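Oxygen-independent coproporphyrinogen III oxidase (Escherichia coli, PDB 1OLT) catalyses the oxygen-independent oxidative decarboxylation of coproporphyrinogen III to protoporphyrinogen IX in heme biosynthesis, using a [4Fe-4S] cluster and S-adenosylmethionine. Local coordinates at residues Q5-I13 with T426-R434; Q172-V182 with L214-T225. All coordinates share one frame; numbering follows the deposited sequence. Where two conformers were deposited one is given.

Contact 1. Residues Q5-I13 with T426-R434; sequences QIDWDLALI and TAKGRLLIR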
loop_
_atom_site.group_PDB
_atom_site.type_symbol
_atom_site.label_atom_id
_atom_site.label_comp_id
_atom_site.label_asym_id
_atom_site.label_seq_id
_atom_site.Cartn_x
_atom_site.Cartn_y
_atom_site.Cartn_z
ATOM N N GLN A 5 18.205 13.967 -0.318
ATOM C CA GLN A 5 17.701 15.036 0.536
ATOM C C GLN A 5 17.584 14.597 1.993
ATOM O O GLN A 5 17.711 15.451 2.884
ATOM C CB GLN A 5 16.377 15.633 -0.004
ATOM C CG GLN A 5 16.453 17.146 -0.397
ATOM C CD GLN A 5 17.542 17.481 -1.450
ATOM O OE1 GLN A 5 18.717 17.649 -1.103
ATOM N NE2 GLN A 5 17.140 17.600 -2.722
ATOM N N ILE A 6 17.379 13.295 2.258
ATOM C CA ILE A 6 17.562 12.804 3.630
ATOM C C ILE A 6 19.025 12.993 4.080
ATOM O O ILE A 6 19.952 12.910 3.289
ATOM C CB ILE A 6 17.072 11.303 3.893
ATOM C CG1 ILE A 6 18.106 10.279 3.446
ATOM C CG2 ILE A 6 15.722 11.033 3.222
ATOM C CD1 ILE A 6 19.048 9.809 4.501
ATOM N N ASP A 7 19.205 13.321 5.352
ATOM C CA ASP A 7 20.532 13.366 5.946
ATOM C C ASP A 7 20.514 12.347 7.065
ATOM O O ASP A 7 19.815 12.513 8.067
ATOM C CB ASP A 7 20.883 14.756 6.478
ATOM C CG ASP A 7 21.990 14.720 7.537
ATOM O OD1 ASP A 7 23.020 14.036 7.305
ATOM O OD2 ASP A 7 21.902 15.331 8.624
ATOM N N TRP A 8 21.293 11.301 6.873
ATOM C CA TRP A 8 21.353 10.173 7.806
ATOM C C TRP A 8 22.043 10.545 9.111
ATOM O O TRP A 8 23.129 11.097 9.085
ATOM C CB TRP A 8 22.108 9.027 7.152
ATOM C CG TRP A 8 22.161 7.791 7.956
ATOM C CD1 TRP A 8 23.120 7.441 8.878
ATOM C CD2 TRP A 8 21.247 6.692 7.902
ATOM N NE1 TRP A 8 22.835 6.207 9.410
ATOM C CE2 TRP A 8 21.700 5.719 8.820
ATOM C CE3 TRP A 8 20.088 6.421 7.161
ATOM C CZ2 TRP A 8 21.036 4.524 9.017
ATOM C CZ3 TRP A 8 19.436 5.222 7.362
ATOM C CH2 TRP A 8 19.897 4.301 8.278
ATOM N N ASP A 9 21.411 10.216 10.235
ATOM C CA ASP A 9 21.950 10.489 11.583
ATOM C C ASP A 9 21.796 9.259 12.491
ATOM O O ASP A 9 20.766 9.112 13.135
ATOM C CB ASP A 9 21.205 11.680 12.192
ATOM C CG ASP A 9 21.892 12.244 13.458
ATOM O OD1 ASP A 9 21.800 11.633 14.554
ATOM O OD2 ASP A 9 22.517 13.325 13.442
ATOM N N LEU A 10 22.812 8.388 12.530
ATOM C CA LEU A 10 22.774 7.139 13.331
ATOM C C LEU A 10 22.209 7.314 14.746
ATOM O O LEU A 10 21.400 6.480 15.208
ATOM C CB LEU A 10 24.169 6.531 13.475
ATOM C CG LEU A 10 24.752 5.742 12.296
ATOM C CD1 LEU A 10 26.289 5.655 12.398
ATOM C CD2 LEU A 10 24.117 4.304 12.155
ATOM N N ALA A 11 22.642 8.386 15.427
ATOM C CA ALA A 11 22.272 8.621 16.823
ATOM C C ALA A 11 20.792 8.941 16.973
ATOM O O ALA A 11 20.121 8.377 17.845
ATOM C CB ALA A 11 23.126 9.727 17.438
ATOM N N LEU A 12 20.265 9.824 16.124
ATOM C CA LEU A 12 18.834 10.137 16.180
ATOM C C LEU A 12 18.017 8.885 15.869
ATOM O O LEU A 12 16.972 8.665 16.481
ATOM C CB LEU A 12 18.449 11.285 15.232
ATOM C CG LEU A 12 18.981 12.676 15.630
ATOM C CD1 LEU A 12 18.949 13.661 14.451
ATOM C CD2 LEU A 12 18.216 13.243 16.810
ATOM N N ILE A 13 18.518 8.071 14.930
ATOM C CA ILE A 13 17.875 6.818 14.514
ATOM C C ILE A 13 18.074 5.711 15.575
ATOM O O ILE A 13 17.183 4.858 15.759
ATOM C CB ILE A 13 18.443 6.345 13.123
ATOM C CG1 ILE A 13 18.201 7.398 12.025
ATOM C CG2 ILE A 13 17.849 4.970 12.722
ATOM C CD1 ILE A 13 19.193 7.325 10.871
ATOM N N THR A 426 12.479 17.832 8.947
ATOM C CA THR A 426 13.806 18.151 8.469
ATOM C C THR A 426 14.370 16.992 7.705
ATOM O O THR A 426 13.824 15.887 7.739
ATOM C CB THR A 426 14.758 18.437 9.659
ATOM O OG1 THR A 426 14.861 17.252 10.467
ATOM C CG2 THR A 426 14.213 19.526 10.579
ATOM N N ALA A 427 15.481 17.240 7.028
ATOM C CA ALA A 427 16.227 16.183 6.345
ATOM C C ALA A 427 16.526 15.007 7.283
ATOM O O ALA A 427 16.393 13.852 6.909
ATOM C CB ALA A 427 17.553 16.749 5.765
ATOM N N LYS A 428 16.941 15.333 8.498
ATOM C CA LYS A 428 17.186 14.351 9.560
ATOM C C LYS A 428 15.902 13.618 10.066
ATOM O O LYS A 428 15.952 12.443 10.421
ATOM C CB LYS A 428 17.884 15.055 10.756
ATOM C CG LYS A 428 19.327 15.474 10.534
ATOM C CD LYS A 428 19.874 16.231 11.787
ATOM C CE LYS A 428 21.294 16.761 11.604
ATOM N NZ LYS A 428 22.289 15.704 11.248
ATOM N N GLY A 429 14.772 14.316 10.135
ATOM C CA GLY A 429 13.528 13.716 10.615
ATOM C C GLY A 429 12.705 12.878 9.627
ATOM O O GLY A 429 11.752 12.212 10.035
ATOM N N ARG A 430 13.043 12.900 8.341
ATOM C CA ARG A 430 12.192 12.220 7.349
ATOM C C ARG A 430 12.071 10.717 7.604
ATOM O O ARG A 430 11.004 10.176 7.519
ATOM C CB ARG A 430 12.666 12.492 5.919
ATOM C CG ARG A 430 12.453 13.944 5.459
ATOM C CD ARG A 430 12.762 14.159 3.986
ATOM N NE ARG A 430 11.854 13.364 3.213
ATOM C CZ ARG A 430 12.011 12.986 1.968
ATOM N NH1 ARG A 430 13.092 13.303 1.271
ATOM N NH2 ARG A 430 11.044 12.244 1.416
ATOM N N LEU A 431 13.172 10.056 7.931
ATOM C CA LEU A 431 13.135 8.611 8.218
ATOM C C LEU A 431 12.394 8.281 9.527
ATOM O O LEU A 431 11.975 7.131 9.754
ATOM C CB LEU A 431 14.550 8.021 8.231
ATOM C CG LEU A 431 15.197 7.917 6.847
ATOM C CD1 LEU A 431 16.713 7.932 6.923
ATOM C CD2 LEU A 431 14.682 6.638 6.101
ATOM N N LEU A 432 12.228 9.299 10.374
ATOM C CA LEU A 432 11.530 9.156 11.652
ATOM C C LEU A 432 10.145 9.770 11.616
ATOM O O LEU A 432 9.657 10.297 12.624
ATOM C CB LEU A 432 12.399 9.824 12.723
ATOM C CG LEU A 432 13.804 9.193 12.812
ATOM C CD1 LEU A 432 14.728 9.891 13.822
ATOM C CD2 LEU A 432 13.671 7.694 13.150
ATOM N N ILE A 433 9.503 9.715 10.456
ATOM C CA ILE A 433 8.188 10.305 10.284
ATOM C C ILE A 433 7.103 9.646 11.138
ATOM O O ILE A 433 6.208 10.311 11.596
ATOM C CB ILE A 433 7.775 10.266 8.797
ATOM C CG1 ILE A 433 6.593 11.195 8.554
ATOM C CG2 ILE A 433 7.455 8.827 8.348
ATOM C CD1 ILE A 433 6.926 12.649 8.786
ATOM N N ARG A 434 7.184 8.332 11.335
ATOM C CA ARG A 434 6.202 7.617 12.155
ATOM C C ARG A 434 6.283 8.116 13.611
ATOM O O ARG A 434 5.244 8.288 14.268
ATOM C CB ARG A 434 6.392 6.095 12.095
ATOM C CG ARG A 434 6.220 5.441 10.683
ATOM C CD ARG A 434 6.945 4.076 10.581
ATOM N NE ARG A 434 6.960 3.410 9.255
ATOM C CZ ARG A 434 7.717 3.765 8.180
ATOM N NH1 ARG A 434 8.497 4.844 8.205
ATOM N NH2 ARG A 434 7.664 3.030 7.051
#
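The ammonium group of K428 is gripped by two carboxylates of the N-terminal segment. In the modelled conformer of D7, one of two, its OD2 lies 2.7 Å from K428 NZ; a longer salt bridge of 3.2 Å runs from K428 NZ to OD2 of D9, met on the anti side and slightly off the carboxylate plane. K428 runs alongside D7, its chain extended until a bend at the last torsion (chi4 -57°) turns NZ to both acids. The other oxygen of D9, OD1, takes the backbone N of L12 in an Asx motif. L12 crosses the lysine stem at about a right angle, CD1 lying 3.8 Å from CD of K428. Next to the salt bridges the backbones meet through one weak bond, D7 N to A427 O at 3.3 Å. Toward helix 263-279, CD1 of L431, in the conformer modelled, reaches CE3 of W8 (3.7 Å) and CD1 of I6, while I13 CD1 sits over the centre of the indole face. R430 passes I6 CG2 to bond the carbonyl of F284. The N-terminal segment thus packs on the residues leading into helix 433-438, at the HemN C-terminal domain, with I6 and L431 both resting on I274 of helix 263-279 and F284 of strand 283-286.

Contact 2. Residues Q172-V182 with L214-T225; sequences QDFNKEVQRLV and LPKQTPESFAFT. With SAM (S-adenosylmethionine), chain C.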
loop_
_atom_site.group_PDB
_atom_site.type_symbol
_atom_site.label_atom_id
_atom_site.label_comp_id
_atom_site.label_asym_id
_atom_site.label_seq_id
_atom_site.Cartn_x
_atom_site.Cartn_y
_atom_site.Cartn_z
ATOM N N GLN A 172 11.588 -9.183 -4.115
ATOM C CA GLN A 172 12.065 -9.445 -2.781
ATOM C C GLN A 172 13.576 -9.411 -2.675
ATOM O O GLN A 172 14.120 -8.550 -1.951
ATOM C CB GLN A 172 11.447 -10.716 -2.153
ATOM C CG GLN A 172 10.038 -11.049 -2.646
ATOM C CD GLN A 172 9.022 -9.951 -2.538
ATOM O OE1 GLN A 172 7.891 -10.144 -2.948
ATOM N NE2 GLN A 172 9.384 -8.838 -1.981
ATOM N N ASP A 173 14.254 -10.307 -3.370
ATOM C CA ASP A 173 15.711 -10.296 -3.485
ATOM C C ASP A 173 16.072 -11.174 -4.691
ATOM O O ASP A 173 15.345 -12.166 -4.961
ATOM C CB ASP A 173 16.304 -10.875 -2.201
ATOM C CG ASP A 173 17.789 -10.530 -2.003
ATOM O OD1 ASP A 173 18.480 -10.177 -2.982
ATOM O OD2 ASP A 173 18.355 -10.605 -0.876
ATOM N N PHE A 174 17.148 -10.816 -5.397
ATOM C CA PHE A 174 17.763 -11.648 -6.418
ATOM C C PHE A 174 18.755 -12.694 -5.889
ATOM O O PHE A 174 19.099 -13.664 -6.596
ATOM C CB PHE A 174 18.558 -10.775 -7.431
ATOM C CG PHE A 174 17.692 -10.087 -8.417
ATOM C CD1 PHE A 174 16.814 -10.813 -9.182
ATOM C CD2 PHE A 174 17.732 -8.701 -8.568
ATOM C CE1 PHE A 174 15.971 -10.172 -10.161
ATOM C CE2 PHE A 174 16.866 -8.035 -9.535
ATOM C CZ PHE A 174 16.001 -8.777 -10.322
ATOM N N ASN A 175 19.198 -12.525 -4.660
ATOM C CA ASN A 175 20.140 -13.455 -4.041
ATOM C C ASN A 175 19.548 -14.872 -3.913
ATOM O O ASN A 175 18.454 -15.083 -3.331
ATOM C CB ASN A 175 20.525 -12.911 -2.667
ATOM C CG ASN A 175 21.584 -13.754 -1.983
ATOM O OD1 ASN A 175 21.331 -14.930 -1.595
ATOM N ND2 ASN A 175 22.805 -13.200 -1.896
ATOM N N LYS A 176 20.236 -15.837 -4.495
ATOM C CA LYS A 176 19.737 -17.194 -4.591
ATOM C C LYS A 176 19.631 -17.945 -3.240
ATOM O O LYS A 176 18.738 -18.708 -3.043
ATOM C CB LYS A 176 20.640 -18.015 -5.579
ATOM C CG LYS A 176 20.663 -17.380 -7.034
ATOM C CD LYS A 176 19.194 -17.174 -7.607
ATOM C CE LYS A 176 18.475 -18.422 -8.013
ATOM N NZ LYS A 176 17.173 -18.050 -8.581
ATOM N N GLU A 177 20.572 -17.732 -2.339
ATOM C CA GLU A 177 20.495 -18.320 -0.986
ATOM C C GLU A 177 19.298 -17.762 -0.229
ATOM O O GLU A 177 18.566 -18.492 0.391
ATOM C CB GLU A 177 21.800 -18.074 -0.217
ATOM C CG GLU A 177 21.728 -18.540 1.200
ATOM C CD GLU A 177 23.041 -18.333 1.967
ATOM O OE1 GLU A 177 23.751 -17.342 1.770
ATOM O OE2 GLU A 177 23.322 -19.171 2.819
ATOM N N VAL A 178 19.095 -16.458 -0.288
ATOM C CA VAL A 178 17.961 -15.826 0.353
ATOM C C VAL A 178 16.638 -16.416 -0.211
ATOM O O VAL A 178 15.710 -16.783 0.555
ATOM C CB VAL A 178 17.996 -14.310 0.183
ATOM C CG1 VAL A 178 16.749 -13.700 0.731
ATOM C CG2 VAL A 178 19.268 -13.735 0.868
ATOM N N GLN A 179 16.561 -16.524 -1.536
ATOM C CA GLN A 179 15.373 -17.107 -2.211
ATOM C C GLN A 179 15.092 -18.512 -1.699
ATOM O O GLN A 179 13.945 -18.844 -1.396
ATOM C CB GLN A 179 15.526 -17.132 -3.727
ATOM C CG GLN A 179 15.519 -15.746 -4.357
ATOM C CD GLN A 179 15.638 -15.777 -5.862
ATOM O OE1 GLN A 179 15.671 -16.855 -6.475
ATOM N NE2 GLN A 179 15.618 -14.575 -6.476
ATOM N N ARG A 180 16.135 -19.315 -1.583
ATOM C CA ARG A 180 15.962 -20.676 -1.136
ATOM C C ARG A 180 15.450 -20.715 0.299
ATOM O O ARG A 180 14.519 -21.486 0.598
ATOM C CB ARG A 180 17.249 -21.431 -1.248
ATOM C CG ARG A 180 17.229 -22.842 -0.764
ATOM C CD ARG A 180 18.394 -23.609 -1.357
ATOM N NE ARG A 180 18.143 -23.859 -2.810
ATOM C CZ ARG A 180 18.770 -24.756 -3.501
ATOM N NH1 ARG A 180 19.718 -25.602 -2.921
ATOM N NH2 ARG A 180 18.453 -24.841 -4.760
ATOM N N LEU A 181 16.029 -19.889 1.170
ATOM C CA LEU A 181 15.593 -19.814 2.586
ATOM C C LEU A 181 14.162 -19.316 2.815
ATOM O O LEU A 181 13.562 -19.608 3.847
ATOM C CB LEU A 181 16.559 -18.987 3.411
ATOM C CG LEU A 181 17.932 -19.601 3.488
ATOM C CD1 LEU A 181 18.861 -18.554 4.050
ATOM C CD2 LEU A 181 18.031 -20.902 4.357
ATOM N N VAL A 182 13.582 -18.605 1.858
ATOM C CA VAL A 182 12.232 -18.125 1.989
ATOM C C VAL A 182 11.294 -18.751 0.983
ATOM O O VAL A 182 10.133 -18.331 0.885
ATOM C CB VAL A 182 12.131 -16.571 1.930
ATOM C CG1 VAL A 182 13.002 -15.924 2.970
ATOM C CG2 VAL A 182 12.490 -15.999 0.522
ATOM N N LEU A 214 15.713 -10.011 5.410
ATOM C CA LEU A 214 15.462 -11.429 5.183
ATOM C C LEU A 214 16.664 -12.242 5.614
ATOM O O LEU A 214 17.763 -11.711 5.674
ATOM C CB LEU A 214 15.163 -11.658 3.703
ATOM C CG LEU A 214 13.882 -11.108 3.136
ATOM C CD1 LEU A 214 13.748 -11.356 1.662
ATOM C CD2 LEU A 214 12.595 -11.644 3.837
ATOM N N PRO A 215 16.480 -13.562 5.870
ATOM C CA PRO A 215 17.566 -14.419 6.311
ATOM C C PRO A 215 18.723 -14.416 5.375
ATOM O O PRO A 215 18.601 -14.488 4.185
ATOM C CB PRO A 215 16.933 -15.813 6.412
ATOM C CG PRO A 215 15.724 -15.731 5.640
ATOM C CD PRO A 215 15.201 -14.307 5.744
ATOM N N LYS A 216 19.877 -14.319 5.976
ATOM C CA LYS A 216 21.183 -14.314 5.316
ATOM C C LYS A 216 21.505 -13.059 4.495
ATOM O O LYS A 216 22.573 -12.990 3.927
ATOM C CB LYS A 216 21.437 -15.594 4.472
ATOM C CG LYS A 216 21.441 -16.897 5.295
ATOM C CD LYS A 216 22.653 -16.911 6.246
ATOM C CE LYS A 216 23.005 -18.331 6.715
ATOM N NZ LYS A 216 24.356 -18.271 7.352
ATOM N N GLN A 217 20.653 -12.040 4.480
ATOM C CA GLN A 217 21.027 -10.769 3.801
ATOM C C GLN A 217 22.045 -10.024 4.620
ATOM O O GLN A 217 21.941 -9.982 5.853
ATOM C CB GLN A 217 19.824 -9.850 3.636
ATOM C CG GLN A 217 18.848 -10.341 2.591
ATOM C CD GLN A 217 17.670 -9.368 2.450
ATOM O OE1 GLN A 217 17.305 -8.658 3.450
ATOM N NE2 GLN A 217 17.071 -9.314 1.276
ATOM N N THR A 218 23.020 -9.429 3.979
ATOM C CA THR A 218 23.971 -8.516 4.633
ATOM C C THR A 218 24.098 -7.231 3.798
ATOM O O THR A 218 23.588 -7.187 2.716
ATOM C CB THR A 218 25.367 -9.153 4.645
ATOM O OG1 THR A 218 25.724 -9.387 3.297
ATOM C CG2 THR A 218 25.425 -10.611 5.331
ATOM N N PRO A 219 24.750 -6.182 4.305
ATOM C CA PRO A 219 25.066 -5.001 3.486
ATOM C C PRO A 219 25.648 -5.353 2.123
ATOM O O PRO A 219 25.175 -4.819 1.086
ATOM C CB PRO A 219 26.006 -4.164 4.404
ATOM C CG PRO A 219 25.490 -4.476 5.780
ATOM C CD PRO A 219 25.069 -5.961 5.717
ATOM N N GLU A 220 26.607 -6.271 2.118
ATOM C CA GLU A 220 27.313 -6.624 0.902
ATOM C C GLU A 220 26.419 -7.451 -0.092
ATOM O O GLU A 220 26.462 -7.218 -1.315
ATOM C CB GLU A 220 28.684 -7.270 1.264
ATOM C CG GLU A 220 29.757 -6.277 1.861
ATOM C CD GLU A 220 29.597 -5.836 3.373
ATOM O OE1 GLU A 220 29.131 -6.632 4.256
ATOM O OE2 GLU A 220 29.971 -4.642 3.707
ATOM N N SER A 221 25.594 -8.376 0.411
ATOM C CA SER A 221 24.631 -9.093 -0.449
ATOM C C SER A 221 23.536 -8.149 -0.991
ATOM O O SER A 221 23.177 -8.211 -2.157
ATOM C CB SER A 221 24.007 -10.323 0.233
ATOM O OG SER A 221 22.917 -9.961 1.051
ATOM N N PHE A 222 23.041 -7.268 -0.166
ATOM C CA PHE A 222 21.984 -6.402 -0.637
ATOM C C PHE A 222 22.522 -5.351 -1.669
ATOM O O PHE A 222 21.812 -5.051 -2.626
ATOM C CB PHE A 222 21.196 -5.739 0.499
ATOM C CG PHE A 222 19.775 -5.344 0.085
ATOM C CD1 PHE A 222 18.760 -6.275 0.048
ATOM C CD2 PHE A 222 19.475 -4.026 -0.256
ATOM C CE1 PHE A 222 17.478 -5.933 -0.341
ATOM C CE2 PHE A 222 18.174 -3.661 -0.621
ATOM C CZ PHE A 222 17.179 -4.592 -0.656
ATOM N N ALA A 223 23.756 -4.901 -1.514
ATOM C CA ALA A 223 24.355 -3.939 -2.464
ATOM C C ALA A 223 24.452 -4.569 -3.861
ATOM O O ALA A 223 24.108 -3.949 -4.846
ATOM C CB ALA A 223 25.702 -3.415 -1.988
ATOM N N PHE A 224 24.865 -5.821 -3.908
ATOM C CA PHE A 224 24.892 -6.595 -5.114
ATOM C C PHE A 224 23.504 -6.789 -5.765
ATOM O O PHE A 224 23.358 -6.672 -6.960
ATOM C CB PHE A 224 25.519 -7.955 -4.813
ATOM C CG PHE A 224 25.857 -8.719 -6.044
ATOM C CD1 PHE A 224 27.042 -8.409 -6.758
ATOM C CD2 PHE A 224 24.993 -9.693 -6.539
ATOM C CE1 PHE A 224 27.370 -9.115 -7.963
ATOM C CE2 PHE A 224 25.302 -10.409 -7.740
ATOM C CZ PHE A 224 26.492 -10.108 -8.451
ATOM N N THR A 225 22.488 -7.107 -4.962
ATOM C CA THR A 225 21.115 -7.138 -5.432
ATOM C C THR A 225 20.707 -5.795 -6.100
ATOM O O THR A 225 20.095 -5.805 -7.142
ATOM C CB THR A 225 20.198 -7.424 -4.267
ATOM O OG1 THR A 225 20.360 -8.806 -3.904
ATOM C CG2 THR A 225 18.638 -7.233 -4.636
HETATM N N SAM C . 1.817 -11.834 -4.770
HETATM C CA SAM C . 2.715 -11.039 -5.597
HETATM C C SAM C . 4.204 -11.311 -5.350
HETATM O O SAM C . 4.559 -11.870 -4.255
HETATM O OXT SAM C . 4.934 -11.026 -6.277
HETATM C CB SAM C . 2.417 -9.566 -5.256
HETATM C CG SAM C . 3.098 -8.865 -4.112
HETATM S SD SAM C . 2.601 -9.363 -2.482
HETATM C CE SAM C . 0.812 -9.192 -2.470
HETATM C "C5'" SAM C . 2.837 -7.765 -1.530
HETATM C "C4'" SAM C . 4.256 -7.410 -0.960
HETATM O "O4'" SAM C . 4.327 -7.418 0.461
HETATM C "C3'" SAM C . 5.329 -8.399 -1.347
HETATM O "O3'" SAM C . 5.739 -8.301 -2.716
HETATM C "C2'" SAM C . 6.427 -8.157 -0.303
HETATM O "O2'" SAM C . 7.399 -7.232 -0.790
HETATM C "C1'" SAM C . 5.682 -7.518 0.843
HETATM N N9 SAM C . 5.730 -8.284 2.072
HETATM C C8 SAM C . 5.004 -9.423 2.309
HETATM N N7 SAM C . 5.261 -9.851 3.541
HETATM C C5 SAM C . 6.143 -8.968 4.110
HETATM C C6 SAM C . 6.753 -8.905 5.374
HETATM N N6 SAM C . 6.523 -9.797 6.337
HETATM N N1 SAM C . 7.606 -7.867 5.622
HETATM C C2 SAM C . 7.862 -6.911 4.632
HETATM N N3 SAM C . 7.271 -6.962 3.416
HETATM C C4 SAM C . 6.433 -7.989 3.167
HETATM O O HOH W 1 20.863 -9.838 -0.727
HETATM O O HOH W 2 23.387 -10.738 -3.421
#
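Hydrogen bonds centre on the carboxylate of D173, which links the two segments through both oxygens. D173 OD1 accepts from T225 OG1 at 2.5 Å on its syn side and, from above the carboxylate plane, from the backbone N of N175, closing an Asx turn. D173 OD2 takes Q217 NE2 at 2.8 Å; that N-H also approaches from above, with the amide and carboxylate planes 61° apart. With CG anti to the backbone N (chi1 -162°), D173 reaches across to these donors. Two waters extend the polar seam: one gives a proton to D173 OD2 and bonds S221 OG, the other joins N175 ND2 to S221 O. Apolar contacts fill the other end. V178 sets CG1 against L214 CD1 (3.9 Å) and CG2 against Q217 CG, and V182 CG1 meets P215 CG at 3.8 Å. Q172 binds S-adenosylmethionine, its NE2 donating to O2' of the ligand at 2.8 Å, alongside D209 and R184. In the radical SAM core, which is related to the TIM barrel, the contact joins helix 176-182 and its preceding turn to the 214-218 turn and the start of helix 219-232, just after the adjacent parallel strands 166-172 and 207-212, with F222 packed on helix 263-279.

In the fold
The two contacts do not touch: their centres are 26 Å apart and their nearest atoms about 11 Å. Helix 263-279 bridges them, taking I6, W8, I13 and L431 of contact 1 and P219 and F222 of contact 2. In sequence, contact 1 brings together residues from near the two chain ends, and contact 2 lies within the radical SAM core between them. Their relation to the active site differs. The side chain of Q172 is about 4 Å from the iron-sulfur cluster and about 9 Å from the other bound S-adenosylmethionine, and L214 approaches F68, whereas contact 1 lies at the surface, away from the annotated sites.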